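Local structure of diaminopimelate decarboxylase (Phaeodactylum tricornutum, 7JPJ) at residues I21-G26 with G419-I424; K69-K74 with Y283-A288; S126-F131 with G184-I189; Q296-T301 with S306-K311. The protein probably catalyses, as a dimer, the pyridoxal 5'-phosphate-dependent decarboxylation of diaminopimelate in lysine biosynthesis, with some substrate promiscuity. All blocks are in the same frame, centred on the assembly; numbering follows the deposited sequence.

Contact 1: residues I21-G26 with G419-I424; sequences IDAAGG and GKAHLI
A421 meets A23 methyl to methyl: the two CB atoms are 3.8 Å apart. Both CB atoms point across the gap, and each is small enough for the strand to come close to the helix. H422 points the opposite way in the alternating strand. Its NE2 is hydrogen-bonded to D416, which also accepts a bond from the backbone N of K420. L423 turns back toward the helix and meets its last turn. With CG anti to the backbone N (chi1 -171°), the leucine fork reaches the backbone of A23 and A24. CD2 lies 3.8 Å from A23 O, and CD1 lies 4.1 Å from A24 CA. The CD1 methyl is also 4.3 Å from the CB of A24. No hydrogen bond crosses between the segments, so the join rests on van der Waals contact. Replacing L423 with an alanine would probably take the methyls away from A23 O and from one side of A24, opening a gap between strand and helix. The helix end is closed by the chain itself: G26 N bonds to I21 O at 3.0 Å, and G25 has positive phi, as in a Schellman motif. At I424 the chain turns a corner, and its side chain packs on V440 of the second subunit. The contact lies at the surface. Helix 14-24 rests against strand 421-423, which pairs antiparallel with strand 412-415. V413 of that strand touches both A24 and A421, and L29 of strand 29-33 packs on I21 and A24.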
loop_
_atom_site.group_PDB
_atom_site.type_symbol
_atom_site.label_atom_id
_atom_site.label_comp_id
_atom_site.label_asym_id
_atom_site.label_seq_id
_atom_site.Cartn_x
_atom_site.Cartn_y
_atom_site.Cartn_z
ATOM N N ILE A 21 -10.441 13.082 18.811
ATOM C CA ILE A 21 -9.059 13.551 18.752
ATOM C C ILE A 21 -8.440 13.582 20.144
ATOM O O ILE A 21 -7.283 13.188 20.335
ATOM C CB ILE A 21 -8.994 14.930 18.069
ATOM C CG1 ILE A 21 -9.584 14.848 16.660
ATOM C CG2 ILE A 21 -7.561 15.425 18.010
ATOM C CD1 ILE A 21 -9.579 16.158 15.922
ATOM N N ASP A 22 -9.200 14.049 21.138
ATOM C CA ASP A 22 -8.711 14.047 22.515
ATOM C C ASP A 22 -8.447 12.631 23.018
ATOM O O ASP A 22 -7.471 12.395 23.738
ATOM C CB ASP A 22 -9.708 14.768 23.420
ATOM C CG ASP A 22 -9.889 16.228 23.042
ATOM O OD1 ASP A 22 -9.535 16.607 21.903
ATOM O OD2 ASP A 22 -10.427 16.991 23.876
ATOM N N ALA A 23 -9.301 11.674 22.644
ATOM C CA ALA A 23 -9.120 10.302 23.109
ATOM C C ALA A 23 -7.910 9.639 22.464
ATOM O O ALA A 23 -7.315 8.732 23.056
ATOM C CB ALA A 23 -10.381 9.482 22.835
ATOM N N ALA A 24 -7.532 10.071 21.263
ATOM C CA ALA A 24 -6.414 9.485 20.537
ATOM C C ALA A 24 -5.132 10.300 20.650
ATOM O O ALA A 24 -4.104 9.888 20.105
ATOM C CB ALA A 24 -6.781 9.305 19.061
ATOM N N GLY A 25 -5.167 11.442 21.334
ATOM C CA GLY A 25 -3.974 12.247 21.507
ATOM C C GLY A 25 -3.560 13.063 20.305
ATOM O O GLY A 25 -2.393 13.460 20.216
ATOM N N GLY A 26 -4.471 13.330 19.378
ATOM C CA GLY A 26 -4.188 14.129 18.207
ATOM C C GLY A 26 -4.544 13.398 16.931
ATOM O O GLY A 26 -4.983 12.249 16.936
ATOM N N GLY A 419 -22.106 8.579 21.980
ATOM C CA GLY A 419 -21.254 9.645 21.502
ATOM C C GLY A 419 -19.948 9.816 22.246
ATOM O O GLY A 419 -19.253 10.815 22.017
ATOM N N LYS A 420 -19.596 8.888 23.131
ATOM C CA LYS A 420 -18.324 8.930 23.838
ATOM C C LYS A 420 -17.267 8.151 23.063
ATOM O O LYS A 420 -17.563 7.149 22.405
ATOM C CB LYS A 420 -18.466 8.358 25.249
ATOM C CG LYS A 420 -19.694 8.842 26.008
ATOM C CD LYS A 420 -19.498 10.242 26.574
ATOM C CE LYS A 420 -20.714 10.687 27.384
ATOM N NZ LYS A 420 -21.011 9.755 28.511
ATOM N N ALA A 421 -16.025 8.618 23.150
ATOM C CA ALA A 421 -14.916 8.025 22.416
ATOM C C ALA A 421 -14.121 7.085 23.312
ATOM O O ALA A 421 -13.832 7.408 24.469
ATOM C CB ALA A 421 -13.997 9.110 21.851
ATOM N N HIS A 422 -13.773 5.918 22.772
ATOM C CA HIS A 422 -12.930 4.948 23.458
ATOM C C HIS A 422 -11.775 4.567 22.547
ATOM O O HIS A 422 -11.991 4.195 21.389
ATOM C CB HIS A 422 -13.709 3.688 23.857
ATOM C CG HIS A 422 -15.015 3.963 24.535
ATOM N ND1 HIS A 422 -15.112 4.237 25.882
ATOM C CD2 HIS A 422 -16.281 3.986 24.055
ATOM C CE1 HIS A 422 -16.378 4.428 26.202
ATOM N NE2 HIS A 422 -17.109 4.283 25.111
ATOM N N LEU A 423 -10.557 4.651 23.070
ATOM C CA LEU A 423 -9.377 4.248 22.316
ATOM C C LEU A 423 -9.298 2.726 22.264
ATOM O O LEU A 423 -9.384 2.058 23.298
ATOM C CB LEU A 423 -8.118 4.834 22.957
ATOM C CG LEU A 423 -6.777 4.719 22.226
ATOM C CD1 LEU A 423 -6.828 5.414 20.877
ATOM C CD2 LEU A 423 -5.660 5.301 23.084
ATOM N N ILE A 424 -9.152 2.177 21.059
ATOM C CA ILE A 424 -9.022 0.737 20.868
ATOM C C ILE A 424 -7.681 0.343 20.263
ATOM O O ILE A 424 -7.412 -0.853 20.109
ATOM C CB ILE A 424 -10.179 0.171 20.020
ATOM C CG1 ILE A 424 -10.272 0.894 18.679
ATOM C CG2 ILE A 424 -11.490 0.285 20.769
ATOM C CD1 ILE A 424 -11.426 0.425 17.826
#

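Contact 2: residues K69-K74 with Y283-A288; sequences KYFHSK and YLVAMA
The F71 ring is met by V285 at its edge and by L284 from one side of its plane. V285 CG1 lies in the ring plane, 3.7 Å from F71 CE2. L284 CD2 sits off the plane, over the rim formed by CZ and CE1, and is 3.9 Å from CZ. The carbonyl O of L284 is also at the edge, 3.9 Å from F71 CZ. Within its own helix, F71 puts CE1 at the edge of the Y70 ring, in that ring's plane. Outside the two segments, Y57 of strand 53-58 meets F71 edge to face and also touches L284 and V285. F71 has CG anti to its carbonyl carbon (chi1 -74°), which sends the ring off helix 65-73 toward helix 282-285. F71 and L284 reach past one another from their two helices. An alanine in place of F71 would probably open a gap beside L284 and V285 and take from Y57 its aromatic partner. All three touching residues are buried, within the pyridoxal-binding barrel domain. The side chain of V285 is about 9 Å from that of K60, the lysine predicted to carry pyridoxal phosphate, which is not attached here, and about 10 Å from the bound D-lysine. No hydrogen bond or charge pair joins the two segments. The contact is mainly apolar, with one carbonyl O at the ring edge, and rests on packing.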
loop_
_atom_site.group_PDB
_atom_site.type_symbol
_atom_site.label_atom_id
_atom_site.label_comp_id
_atom_site.label_asym_id
_atom_site.label_seq_id
_atom_site.Cartn_x
_atom_site.Cartn_y
_atom_site.Cartn_z
ATOM N N LYS A 69 -14.811 -8.694 18.335
ATOM C CA LYS A 69 -15.613 -8.971 19.522
ATOM C C LYS A 69 -17.054 -8.510 19.337
ATOM O O LYS A 69 -17.989 -9.168 19.810
ATOM C CB LYS A 69 -14.986 -8.304 20.747
ATOM C CG LYS A 69 -13.651 -8.898 21.171
ATOM C CD LYS A 69 -13.017 -8.078 22.285
ATOM C CE LYS A 69 -11.592 -8.535 22.585
ATOM N NZ LYS A 69 -11.536 -9.939 23.086
ATOM N N TYR A 70 -17.255 -7.385 18.646
ATOM C CA TYR A 70 -18.610 -6.876 18.458
ATOM C C TYR A 70 -19.414 -7.776 17.528
ATOM O O TYR A 70 -20.562 -8.127 17.828
ATOM C CB TYR A 70 -18.583 -5.448 17.917
ATOM C CG TYR A 70 -19.969 -4.972 17.567
ATOM C CD1 TYR A 70 -20.839 -4.539 18.557
ATOM C CD2 TYR A 70 -20.428 -4.997 16.254
ATOM C CE1 TYR A 70 -22.117 -4.124 18.252
ATOM C CE2 TYR A 70 -21.709 -4.584 15.939
ATOM C CZ TYR A 70 -22.547 -4.148 16.943
ATOM O OH TYR A 70 -23.822 -3.734 16.643
ATOM N N PHE A 71 -18.838 -8.142 16.380
ATOM C CA PHE A 71 -19.544 -9.016 15.450
ATOM C C PHE A 71 -19.753 -10.406 16.035
ATOM O O PHE A 71 -20.701 -11.100 15.654
ATOM C CB PHE A 71 -18.786 -9.113 14.129
ATOM C CG PHE A 71 -18.899 -7.883 13.268
ATOM C CD1 PHE A 71 -20.029 -7.086 13.315
ATOM C CD2 PHE A 71 -17.872 -7.533 12.405
ATOM C CE1 PHE A 71 -20.132 -5.957 12.519
ATOM C CE2 PHE A 71 -17.969 -6.408 11.609
ATOM C CZ PHE A 71 -19.100 -5.618 11.666
ATOM N N HIS A 72 -18.888 -10.833 16.956
ATOM C CA HIS A 72 -19.112 -12.113 17.618
ATOM C C HIS A 72 -20.330 -12.049 18.532
ATOM O O HIS A 72 -21.126 -12.995 18.582
ATOM C CB HIS A 72 -17.867 -12.533 18.402
ATOM C CG HIS A 72 -17.992 -13.872 19.057
ATOM N ND1 HIS A 72 -17.712 -14.081 20.391
ATOM C CD2 HIS A 72 -18.385 -15.071 18.564
ATOM C CE1 HIS A 72 -17.922 -15.351 20.689
ATOM N NE2 HIS A 72 -18.332 -15.972 19.598
ATOM N N SER A 73 -20.498 -10.939 19.256
ATOM C CA SER A 73 -21.666 -10.772 20.113
ATOM C C SER A 73 -22.964 -10.727 19.317
ATOM O O SER A 73 -24.036 -10.969 19.885
ATOM C CB SER A 73 -21.523 -9.499 20.946
ATOM O OG SER A 73 -21.477 -8.355 20.113
ATOM N N LYS A 74 -22.895 -10.418 18.023
ATOM C CA LYS A 74 -24.061 -10.412 17.152
ATOM C C LYS A 74 -24.255 -11.734 16.420
ATOM O O LYS A 74 -25.066 -11.797 15.491
ATOM C CB LYS A 74 -23.956 -9.270 16.139
ATOM C CG LYS A 74 -24.057 -7.889 16.759
ATOM C CD LYS A 74 -25.459 -7.618 17.264
ATOM C CE LYS A 74 -26.199 -6.663 16.346
ATOM N NZ LYS A 74 -27.530 -6.275 16.905
ATOM N N TYR A 283 -19.364 -4.442 3.040
ATOM C CA TYR A 283 -20.727 -4.118 3.455
ATOM C C TYR A 283 -20.876 -3.997 4.967
ATOM O O TYR A 283 -21.830 -3.367 5.431
ATOM C CB TYR A 283 -21.702 -5.173 2.926
ATOM C CG TYR A 283 -23.114 -4.665 2.730
ATOM C CD1 TYR A 283 -23.508 -4.102 1.522
ATOM C CD2 TYR A 283 -24.056 -4.751 3.751
ATOM C CE1 TYR A 283 -24.802 -3.638 1.337
ATOM C CE2 TYR A 283 -25.349 -4.289 3.575
ATOM C CZ TYR A 283 -25.716 -3.735 2.366
ATOM O OH TYR A 283 -27.002 -3.276 2.187
ATOM N N LEU A 284 -19.959 -4.568 5.742
ATOM C CA LEU A 284 -20.105 -4.566 7.190
ATOM C C LEU A 284 -19.387 -3.410 7.874
ATOM O O LEU A 284 -19.852 -2.944 8.921
ATOM C CB LEU A 284 -19.595 -5.887 7.770
ATOM C CG LEU A 284 -20.572 -7.060 7.806
ATOM C CD1 LEU A 284 -19.819 -8.357 8.011
ATOM C CD2 LEU A 284 -21.602 -6.867 8.910
ATOM N N VAL A 285 -18.275 -2.928 7.318
ATOM C CA VAL A 285 -17.400 -2.026 8.061
ATOM C C VAL A 285 -17.074 -0.747 7.293
ATOM O O VAL A 285 -16.529 0.201 7.870
ATOM C CB VAL A 285 -16.098 -2.745 8.467
ATOM C CG1 VAL A 285 -16.385 -3.865 9.456
ATOM C CG2 VAL A 285 -15.376 -3.280 7.241
ATOM N N ALA A 286 -17.393 -0.703 5.996
ATOM C CA ALA A 286 -17.002 0.432 5.162
ATOM C C ALA A 286 -17.502 1.763 5.710
ATOM O O ALA A 286 -16.698 2.614 6.106
ATOM C CB ALA A 286 -17.506 0.253 3.729
ATOM N N MET A 287 -18.821 1.958 5.735
ATOM C CA MET A 287 -19.397 3.206 6.229
ATOM C C MET A 287 -19.284 3.358 7.737
ATOM O O MET A 287 -19.661 4.411 8.260
ATOM C CB MET A 287 -20.868 3.312 5.820
ATOM C CG MET A 287 -21.113 3.223 4.324
ATOM S SD MET A 287 -20.072 4.305 3.322
ATOM C CE MET A 287 -20.381 5.902 4.073
ATOM N N ALA A 288 -18.788 2.348 8.445
ATOM C CA ALA A 288 -18.663 2.419 9.892
ATOM C C ALA A 288 -17.362 3.059 10.348
ATOM O O ALA A 288 -17.197 3.300 11.548
ATOM C CB ALA A 288 -18.784 1.019 10.504
#

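Contact 3: residues S126-F131 with G184-I189; sequences SQLERF and GTVPDI
L128 lays its CD2 methyl against two side chains of the facing helix. V186 CG1 is 3.8 Å from L128 CD2, and I189 CG2 is 4.2 Å from the same atom. L128 lies roughly perpendicular to V186 and at a slant to I189. CG of L128 is anti to the backbone N (chi1 -163°), which carries the fork toward helix 185-192. I189 uses CG2 twice. This methyl also touches the aliphatic part of E129, with E129 CG 3.8 Å from I189 CG2. The E129 chain is extended beyond CG, so its carboxylate runs on past the isoleucine, with OE2 4.1 Å from I189 CD1. E129 thus lends its methylenes to the more open side, while L128, V186 and I189 are buried. No hydrogen bond links the two segments. At the start of the first segment, S126 OG is hydrogen-bonded to D297 of the second subunit. The short axes of the two helices run nearly parallel, 12° apart, with a closest approach of 10.7 Å. G184, with positive phi, stands at the N-cap of the second helix. Both helices belong to the outer layer of the TIM-barrel domain. L128 also packs on A122 of strand 119-122 and on L195, just before strand 196-201, while V186 leans on L180 and V181 of helix 178-182.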
loop_
_atom_site.group_PDB
_atom_site.type_symbol
_atom_site.label_atom_id
_atom_site.label_comp_id
_atom_site.label_asym_id
_atom_site.label_seq_id
_atom_site.Cartn_x
_atom_site.Cartn_y
_atom_site.Cartn_z
ATOM N N SER A 126 -3.668 -28.644 -4.796
ATOM C CA SER A 126 -2.557 -28.861 -3.871
ATOM C C SER A 126 -3.022 -28.835 -2.421
ATOM O O SER A 126 -2.557 -29.633 -1.600
ATOM C CB SER A 126 -1.485 -27.795 -4.088
ATOM O OG SER A 126 -1.453 -27.387 -5.441
ATOM N N GLN A 127 -3.927 -27.913 -2.082
ATOM C CA GLN A 127 -4.389 -27.812 -0.701
ATOM C C GLN A 127 -5.251 -29.005 -0.320
ATOM O O GLN A 127 -5.141 -29.528 0.796
ATOM C CB GLN A 127 -5.163 -26.513 -0.496
ATOM C CG GLN A 127 -4.317 -25.267 -0.605
ATOM C CD GLN A 127 -5.092 -24.017 -0.259
ATOM O OE1 GLN A 127 -6.314 -24.052 -0.107
ATOM N NE2 GLN A 127 -4.385 -22.900 -0.125
ATOM N N LEU A 128 -6.121 -29.442 -1.230
ATOM C CA LEU A 128 -6.941 -30.615 -0.962
ATOM C C LEU A 128 -6.075 -31.849 -0.747
ATOM O O LEU A 128 -6.323 -32.642 0.168
ATOM C CB LEU A 128 -7.922 -30.835 -2.113
ATOM C CG LEU A 128 -9.118 -31.748 -1.851
ATOM C CD1 LEU A 128 -9.923 -31.237 -0.670
ATOM C CD2 LEU A 128 -9.983 -31.849 -3.094
ATOM N N GLU A 129 -5.043 -32.021 -1.574
ATOM C CA GLU A 129 -4.186 -33.194 -1.443
ATOM C C GLU A 129 -3.401 -33.164 -0.137
ATOM O O GLU A 129 -3.241 -34.201 0.519
ATOM C CB GLU A 129 -3.242 -33.292 -2.640
ATOM C CG GLU A 129 -3.926 -33.713 -3.930
ATOM C CD GLU A 129 -2.997 -33.648 -5.126
ATOM O OE1 GLU A 129 -1.968 -32.943 -5.042
ATOM O OE2 GLU A 129 -3.294 -34.304 -6.146
ATOM N N ARG A 130 -2.905 -31.987 0.259
ATOM C CA ARG A 130 -2.218 -31.874 1.543
ATOM C C ARG A 130 -3.167 -32.168 2.699
ATOM O O ARG A 130 -2.787 -32.827 3.675
ATOM C CB ARG A 130 -1.602 -30.481 1.689
ATOM C CG ARG A 130 -0.454 -30.198 0.724
ATOM C CD ARG A 130 0.076 -28.782 0.889
ATOM N NE ARG A 130 0.647 -28.572 2.216
ATOM C CZ ARG A 130 1.001 -27.386 2.702
ATOM N NH1 ARG A 130 0.843 -26.291 1.968
ATOM N NH2 ARG A 130 1.510 -27.296 3.924
ATOM N N PHE A 131 -4.411 -31.692 2.604
ATOM C CA PHE A 131 -5.413 -32.017 3.613
ATOM C C PHE A 131 -5.711 -33.511 3.621
ATOM O O PHE A 131 -5.777 -34.139 4.685
ATOM C CB PHE A 131 -6.686 -31.210 3.353
ATOM C CG PHE A 131 -7.711 -31.314 4.446
ATOM C CD1 PHE A 131 -7.689 -30.440 5.519
ATOM C CD2 PHE A 131 -8.704 -32.279 4.393
ATOM C CE1 PHE A 131 -8.636 -30.528 6.522
ATOM C CE2 PHE A 131 -9.648 -32.373 5.392
ATOM C CZ PHE A 131 -9.614 -31.496 6.458
ATOM N N GLY A 184 -13.601 -35.271 -13.158
ATOM C CA GLY A 184 -13.288 -36.320 -12.211
ATOM C C GLY A 184 -12.024 -36.111 -11.403
ATOM O O GLY A 184 -11.776 -36.888 -10.472
ATOM N N THR A 185 -11.226 -35.088 -11.722
ATOM C CA THR A 185 -9.961 -34.879 -11.021
ATOM C C THR A 185 -10.177 -34.693 -9.523
ATOM O O THR A 185 -9.536 -35.362 -8.704
ATOM C CB THR A 185 -9.227 -33.671 -11.609
ATOM O OG1 THR A 185 -8.820 -33.958 -12.953
ATOM C CG2 THR A 185 -7.998 -33.338 -10.774
ATOM N N VAL A 186 -11.078 -33.789 -9.145
ATOM C CA VAL A 186 -11.330 -33.474 -7.737
ATOM C C VAL A 186 -12.044 -34.627 -7.035
ATOM O O VAL A 186 -11.626 -35.006 -5.932
ATOM C CB VAL A 186 -12.125 -32.165 -7.586
ATOM C CG1 VAL A 186 -12.215 -31.769 -6.122
ATOM C CG2 VAL A 186 -11.484 -31.057 -8.397
ATOM N N PRO A 187 -13.115 -35.209 -7.596
ATOM C CA PRO A 187 -13.734 -36.364 -6.919
ATOM C C PRO A 187 -12.792 -37.541 -6.743
ATOM O O PRO A 187 -12.957 -38.314 -5.791
ATOM C CB PRO A 187 -14.911 -36.719 -7.837
ATOM C CG PRO A 187 -15.220 -35.462 -8.551
ATOM C CD PRO A 187 -13.897 -34.811 -8.782
ATOM N N ASP A 188 -11.807 -37.704 -7.633
ATOM C CA ASP A 188 -10.830 -38.777 -7.463
ATOM C C ASP A 188 -9.941 -38.521 -6.253
ATOM O O ASP A 188 -9.586 -39.458 -5.527
ATOM C CB ASP A 188 -9.984 -38.929 -8.727
ATOM C CG ASP A 188 -10.729 -39.629 -9.848
ATOM O OD1 ASP A 188 -11.976 -39.707 -9.786
ATOM O OD2 ASP A 188 -10.069 -40.097 -10.801
ATOM N N ILE A 189 -9.564 -37.262 -6.025
ATOM C CA ILE A 189 -8.774 -36.925 -4.846
ATOM C C ILE A 189 -9.587 -37.155 -3.578
ATOM O O ILE A 189 -9.059 -37.618 -2.559
ATOM C CB ILE A 189 -8.271 -35.474 -4.944
ATOM C CG1 ILE A 189 -7.469 -35.276 -6.233
ATOM C CG2 ILE A 189 -7.428 -35.116 -3.730
ATOM C CD1 ILE A 189 -7.355 -33.831 -6.673
#

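Contact 4: residues Q296-T301 with S306-K311; sequences QDKVHT and SHTFLK
D297 and K311 run alongside each other off one face of the sheet. D297 CB touches K311 CD at 3.6 Å. Their charged ends form only a long salt bridge, but a water joins them, donating to D297 OD2 (2.8 Å) and accepting from K311 NZ (2.6 Å). Both groups also bind the second subunit, D297 OD2 to S124 and K311 NZ to Q104. On the same face, V299 slants across F309 and sets CG2 3.6 Å from F309 CB. V299 CG1 abuts the bent lysine chain crosswise. The opposite face carries two more pairs of neighbours. K298 is fully extended and runs along L310, with CG 3.7 Å from L310 CD2, before its NZ reaches a salt bridge with E348. H300 stands beside T308, and ND1 and OG1 share a hydrogen bond of 3.1 Å in the plane of the imidazole. At the loop end, T301 OG1 takes the place of a backbone acceptor: H307 N donates to it at 2.9 Å, nearly straight at 170°. The same OG1 lies at the edge of the F309 ring and bonds to P170 of the second subunit. Backbone bonds join V299 with F309 in both directions. At the far end, Q296 N and D297 N both donate to K311 O. K311 is about 9 Å, side chain to side chain, from C357, the predicted proton donor. Q296 and D297 thus both face K311, which makes a classic beta bulge in an antiparallel hairpin.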
loop_
_atom_site.group_PDB
_atom_site.type_symbol
_atom_site.label_atom_id
_atom_site.label_comp_id
_atom_site.label_asym_id
_atom_site.label_seq_id
_atom_site.Cartn_x
_atom_site.Cartn_y
_atom_site.Cartn_z
ATOM N N GLN A 296 -3.064 20.791 7.986
ATOM C CA GLN A 296 -1.843 21.363 8.537
ATOM C C GLN A 296 -1.207 22.411 7.634
ATOM O O GLN A 296 -0.296 23.116 8.082
ATOM C CB GLN A 296 -0.824 20.255 8.830
ATOM C CG GLN A 296 -0.567 19.318 7.664
ATOM C CD GLN A 296 0.792 19.534 7.023
ATOM O OE1 GLN A 296 1.549 20.419 7.423
ATOM N NE2 GLN A 296 1.105 18.726 6.017
ATOM N N ASP A 297 -1.659 22.539 6.387
ATOM C CA ASP A 297 -1.112 23.539 5.480
ATOM C C ASP A 297 -2.073 23.745 4.317
ATOM O O ASP A 297 -2.854 22.855 3.973
ATOM C CB ASP A 297 0.271 23.132 4.959
ATOM C CG ASP A 297 1.098 24.320 4.505
ATOM O OD1 ASP A 297 0.567 25.450 4.465
ATOM O OD2 ASP A 297 2.286 24.123 4.186
ATOM N N LYS A 298 -1.998 24.932 3.716
ATOM C CA LYS A 298 -2.848 25.307 2.591
ATOM C C LYS A 298 -2.033 26.168 1.636
ATOM O O LYS A 298 -1.586 27.255 2.011
ATOM C CB LYS A 298 -4.093 26.057 3.076
ATOM C CG LYS A 298 -5.105 26.383 1.993
ATOM C CD LYS A 298 -6.282 27.161 2.564
ATOM C CE LYS A 298 -7.286 27.525 1.480
ATOM N NZ LYS A 298 -8.464 28.260 2.025
ATOM N N VAL A 299 -1.834 25.684 0.408
ATOM C CA VAL A 299 -0.976 26.346 -0.567
ATOM C C VAL A 299 -1.751 26.564 -1.861
ATOM O O VAL A 299 -2.790 25.948 -2.105
ATOM C CB VAL A 299 0.313 25.541 -0.840
ATOM C CG1 VAL A 299 1.052 25.274 0.461
ATOM C CG2 VAL A 299 -0.015 24.240 -1.543
ATOM N N HIS A 300 -1.226 27.456 -2.702
ATOM C CA HIS A 300 -1.890 27.832 -3.940
ATOM C C HIS A 300 -0.903 27.846 -5.101
ATOM O O HIS A 300 0.304 28.030 -4.915
ATOM C CB HIS A 300 -2.552 29.219 -3.833
ATOM C CG HIS A 300 -3.285 29.447 -2.548
ATOM N ND1 HIS A 300 -4.612 29.109 -2.376
ATOM C CD2 HIS A 300 -2.880 29.989 -1.376
ATOM C CE1 HIS A 300 -4.991 29.429 -1.152
ATOM N NE2 HIS A 300 -3.959 29.965 -0.523
ATOM N N THR A 301 -1.440 27.646 -6.301
ATOM C CA THR A 301 -0.741 27.903 -7.550
ATOM C C THR A 301 -1.566 28.887 -8.368
ATOM O O THR A 301 -2.756 29.088 -8.112
ATOM C CB THR A 301 -0.506 26.613 -8.356
ATOM O OG1 THR A 301 -1.698 25.820 -8.354
ATOM C CG2 THR A 301 0.629 25.805 -7.755
ATOM N N SER A 306 -4.240 25.863 -12.381
ATOM C CA SER A 306 -3.869 26.129 -11.003
ATOM C C SER A 306 -4.945 25.620 -10.050
ATOM O O SER A 306 -6.113 25.459 -10.412
ATOM C CB SER A 306 -3.637 27.622 -10.784
ATOM O OG SER A 306 -4.794 28.378 -11.098
ATOM N N HIS A 307 -4.533 25.363 -8.813
ATOM C CA HIS A 307 -5.413 24.781 -7.816
ATOM C C HIS A 307 -5.124 25.401 -6.459
ATOM O O HIS A 307 -4.115 26.082 -6.259
ATOM C CB HIS A 307 -5.248 23.257 -7.740
ATOM C CG HIS A 307 -5.609 22.543 -9.003
ATOM N ND1 HIS A 307 -4.815 22.570 -10.128
ATOM C CD2 HIS A 307 -6.680 21.776 -9.317
ATOM C CE1 HIS A 307 -5.383 21.856 -11.083
ATOM N NE2 HIS A 307 -6.515 21.362 -10.617
ATOM N N THR A 308 -6.040 25.158 -5.527
ATOM C CA THR A 308 -5.813 25.384 -4.108
ATOM C C THR A 308 -5.690 24.025 -3.435
ATOM O O THR A 308 -6.565 23.170 -3.597
ATOM C CB THR A 308 -6.949 26.198 -3.484
ATOM O OG1 THR A 308 -6.822 27.569 -3.878
ATOM C CG2 THR A 308 -6.905 26.107 -1.965
ATOM N N PHE A 309 -4.597 23.823 -2.704
ATOM C CA PHE A 309 -4.262 22.527 -2.131
ATOM C C PHE A 309 -4.442 22.555 -0.619
ATOM O O PHE A 309 -3.915 23.446 0.057
ATOM C CB PHE A 309 -2.823 22.131 -2.471
ATOM C CG PHE A 309 -2.567 21.959 -3.942
ATOM C CD1 PHE A 309 -2.272 23.049 -4.742
ATOM C CD2 PHE A 309 -2.608 20.702 -4.523
ATOM C CE1 PHE A 309 -2.030 22.887 -6.094
ATOM C CE2 PHE A 309 -2.366 20.538 -5.873
ATOM C CZ PHE A 309 -2.078 21.630 -6.659
ATOM N N LEU A 310 -5.178 21.577 -0.097
ATOM C CA LEU A 310 -5.261 21.323 1.334
ATOM C C LEU A 310 -4.342 20.155 1.669
ATOM O O LEU A 310 -4.548 19.039 1.181
ATOM C CB LEU A 310 -6.694 21.007 1.757
ATOM C CG LEU A 310 -7.749 22.112 1.680
ATOM C CD1 LEU A 310 -9.028 21.632 2.333
ATOM C CD2 LEU A 310 -7.258 23.386 2.341
ATOM N N LYS A 311 -3.330 20.411 2.493
ATOM C CA LYS A 311 -2.362 19.397 2.890
ATOM C C LYS A 311 -2.715 18.895 4.285
ATOM O O LYS A 311 -2.796 19.684 5.232
ATOM C CB LYS A 311 -0.941 19.958 2.863
ATOM C CG LYS A 311 -0.611 20.760 1.609
ATOM C CD LYS A 311 0.679 21.547 1.770
ATOM C CE LYS A 311 1.807 20.940 0.962
ATOM N NZ LYS A 311 3.079 21.699 1.132
HETATM O O HOH W 1 3.685 21.780 3.632
#

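From the N terminus, contact 1 opens first, on helix 14-24, and closes last, on strand 421-423, so its long loop holds the other three. Contact 2 spans residues 69 to 288 and ties two helices of the barrel domain. Contact 3 lies within that span and joins two more helices on the outside of the barrel. Contact 4 follows contact 2 in series. It closes a beta hairpin in the mixed sheet that contact 1 also reaches. No two contacts cross. Contacts 3 and 4 are about 58 Å apart between centres within one chain, yet S126 and D297 meet between subunits.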